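Muramoyltetrapeptide carboxypeptidase (Oxalobacter formigenes OXCC13, PDB 6UUK) probably acts as a serine-type LD-carboxypeptidase of the S66 family, removing the terminal D-alanine from murein-derived tetrapeptides. Local coordinates at residues B[242-247]-B[312-317]. Residues are numbered along the deposited sequence; the frame is centred on the assembly and turned at random.
Sequences ILFVED and LPFGHT
Glu246 reaches from strand 242-248 to the loop that carries His316. Its CB lies beside the backbone of that loop, 3.7 Å from Phe314 O. CG comes next and meets the CD2-CE2 side of the Phe314 ring obliquely, 3.6 Å from Phe314 CE2. The chain then bends (chi2 80°), which turns the carboxylate from the phenyl ring toward His316. There Glu246 OE2 accepts a weak, strongly bent hydrogen bond from His316 ND1 at 2.9 Å. OE2 meets the imidazole edge-on, and the carboxylate is turned 38° from the ring. Glu246 OE2 also lies 3.4 Å from Gly315 CA; a side chain on Gly315 would be pressed against the preceding carbonyl oxygen. The other oxygen, OE1, takes a weak bond from Asn222. Two residues earlier on the strand, Phe244 presents its edge to the face of Phe314 in an offset edge-to-face pair, centroids 5.8 Å apart. Phe244 CB also packs on Leu312 CD2 at 3.7 Å. Strand 323-325 covers this apolar part through Leu323. An alanine at Glu246 removes the carboxylate and would probably leave His316 ND1 without this acceptor and the imidazole freer to turn. The His316 side chain also approaches Ser152, the predicted nucleophile. The line-up Glu246, His316, Ser152 is consistent with the predicted charge relay, with Glu246 perhaps steadying the imidazole at ND1.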
loop_
_atom_site.group_PDB
_atom_site.type_symbol
_atom_site.label_atom_id
_atom_site.label_comp_id
_atom_site.label_asym_id
_atom_site.label_seq_id
_atom_site.Cartn_x
_atom_site.Cartn_y
_atom_site.Cartn_z
ATOM N N ILE B 242 -15.207 14.565 5.713
ATOM C CA ILE B 242 -14.040 14.810 6.551
ATOM C C ILE B 242 -13.324 13.479 6.729
ATOM O O ILE B 242 -13.830 12.576 7.409
ATOM C CB ILE B 242 -14.426 15.428 7.902
ATOM C CG1 ILE B 242 -15.270 16.687 7.686
ATOM C CG2 ILE B 242 -13.184 15.756 8.713
ATOM C CD1 ILE B 242 -15.680 17.376 8.968
ATOM N N LEU B 243 -12.151 13.352 6.119
ATOM C CA LEU B 243 -11.402 12.102 6.098
ATOM C C LEU B 243 -10.320 12.124 7.170
ATOM O O LEU B 243 -9.587 13.110 7.300
ATOM C CB LEU B 243 -10.777 11.875 4.720
ATOM C CG LEU B 243 -9.972 10.591 4.512
ATOM C CD1 LEU B 243 -10.871 9.371 4.599
ATOM C CD2 LEU B 243 -9.245 10.627 3.179
ATOM N N PHE B 244 -10.223 11.036 7.934
ATOM C CA PHE B 244 -9.199 10.879 8.955
ATOM C C PHE B 244 -8.410 9.602 8.705
ATOM O O PHE B 244 -8.958 8.593 8.248
ATOM C CB PHE B 244 -9.809 10.857 10.369
ATOM C CG PHE B 244 -10.653 9.646 10.654
ATOM C CD1 PHE B 244 -11.993 9.619 10.301
ATOM C CD2 PHE B 244 -10.113 8.541 11.292
ATOM C CE1 PHE B 244 -12.773 8.508 10.567
ATOM C CE2 PHE B 244 -10.887 7.428 11.560
ATOM C CZ PHE B 244 -12.219 7.412 11.197
ATOM N N VAL B 245 -7.109 9.652 9.003
ATOM C CA VAL B 245 -6.205 8.533 8.770
ATOM C C VAL B 245 -5.270 8.376 9.962
ATOM O O VAL B 245 -5.060 9.302 10.749
ATOM C CB VAL B 245 -5.380 8.704 7.474
ATOM C CG1 VAL B 245 -6.277 8.631 6.251
ATOM C CG2 VAL B 245 -4.613 10.018 7.502
ATOM N N GLU B 246 -4.704 7.175 10.082
ATOM C CA GLU B 246 -3.714 6.867 11.106
ATOM C C GLU B 246 -2.961 5.614 10.681
ATOM O O GLU B 246 -3.422 4.857 9.822
ATOM C CB GLU B 246 -4.360 6.682 12.485
ATOM C CG GLU B 246 -5.491 5.658 12.540
ATOM C CD GLU B 246 -4.995 4.226 12.617
ATOM O OE1 GLU B 246 -5.662 3.333 12.051
ATOM O OE2 GLU B 246 -3.938 3.993 13.239
ATOM N N ASP B 247 -1.800 5.402 11.296
ATOM C CA ASP B 247 -0.963 4.254 10.965
ATOM C C ASP B 247 0.127 4.119 12.020
ATOM O O ASP B 247 0.323 5.003 12.858
ATOM C CB ASP B 247 -0.350 4.394 9.568
ATOM C CG ASP B 247 -0.343 3.087 8.802
ATOM O OD1 ASP B 247 -0.317 2.018 9.445
ATOM O OD2 ASP B 247 -0.366 3.131 7.553
ATOM N N LEU B 312 -5.409 14.672 15.902
ATOM C CA LEU B 312 -6.510 13.775 16.228
ATOM C C LEU B 312 -6.022 12.656 17.141
ATOM O O LEU B 312 -5.113 11.904 16.756
ATOM C CB LEU B 312 -7.113 13.189 14.954
ATOM C CG LEU B 312 -8.273 12.204 15.120
ATOM C CD1 LEU B 312 -9.504 12.897 15.685
ATOM C CD2 LEU B 312 -8.597 11.526 13.799
ATOM N N PRO B 313 -6.585 12.504 18.343
ATOM C CA PRO B 313 -6.112 11.456 19.268
ATOM C C PRO B 313 -6.722 10.097 18.951
ATOM O O PRO B 313 -7.548 9.544 19.684
ATOM C CB PRO B 313 -6.544 12.006 20.633
ATOM C CG PRO B 313 -7.694 12.954 20.348
ATOM C CD PRO B 313 -7.777 13.192 18.862
ATOM N N PHE B 314 -6.310 9.540 17.816
ATOM C CA PHE B 314 -6.791 8.238 17.384
ATOM C C PHE B 314 -5.674 7.503 16.657
ATOM O O PHE B 314 -4.942 8.098 15.862
ATOM C CB PHE B 314 -8.020 8.362 16.479
ATOM C CG PHE B 314 -8.519 7.047 15.961
ATOM C CD1 PHE B 314 -9.258 6.205 16.774
ATOM C CD2 PHE B 314 -8.247 6.649 14.664
ATOM C CE1 PHE B 314 -9.716 4.992 16.304
ATOM C CE2 PHE B 314 -8.702 5.438 14.187
ATOM C CZ PHE B 314 -9.438 4.608 15.008
ATOM N N GLY B 315 -5.559 6.212 16.934
ATOM C CA GLY B 315 -4.538 5.388 16.316
ATOM C C GLY B 315 -4.297 4.142 17.148
ATOM O O GLY B 315 -5.133 3.756 17.965
ATOM N N HIS B 316 -3.139 3.530 16.922
ATOM C CA HIS B 316 -2.736 2.359 17.699
ATOM C C HIS B 316 -2.039 2.772 18.989
ATOM O O HIS B 316 -0.938 2.321 19.301
ATOM C CB HIS B 316 -1.847 1.449 16.863
ATOM C CG HIS B 316 -2.522 0.896 15.646
ATOM N ND1 HIS B 316 -2.869 1.677 14.565
ATOM C CD2 HIS B 316 -2.910 -0.364 15.340
ATOM C CE1 HIS B 316 -3.443 0.923 13.645
ATOM N NE2 HIS B 316 -3.480 -0.320 14.090
ATOM N N THR B 317 -2.691 3.648 19.746
ATOM C CA THR B 317 -2.182 4.140 21.014
ATOM C C THR B 317 -3.055 3.637 22.154
ATOM O O THR B 317 -4.164 3.135 21.944
ATOM C CB THR B 317 -2.133 5.672 21.030
ATOM O OG1 THR B 317 -3.447 6.198 20.804
ATOM C CG2 THR B 317 -1.199 6.187 19.946
#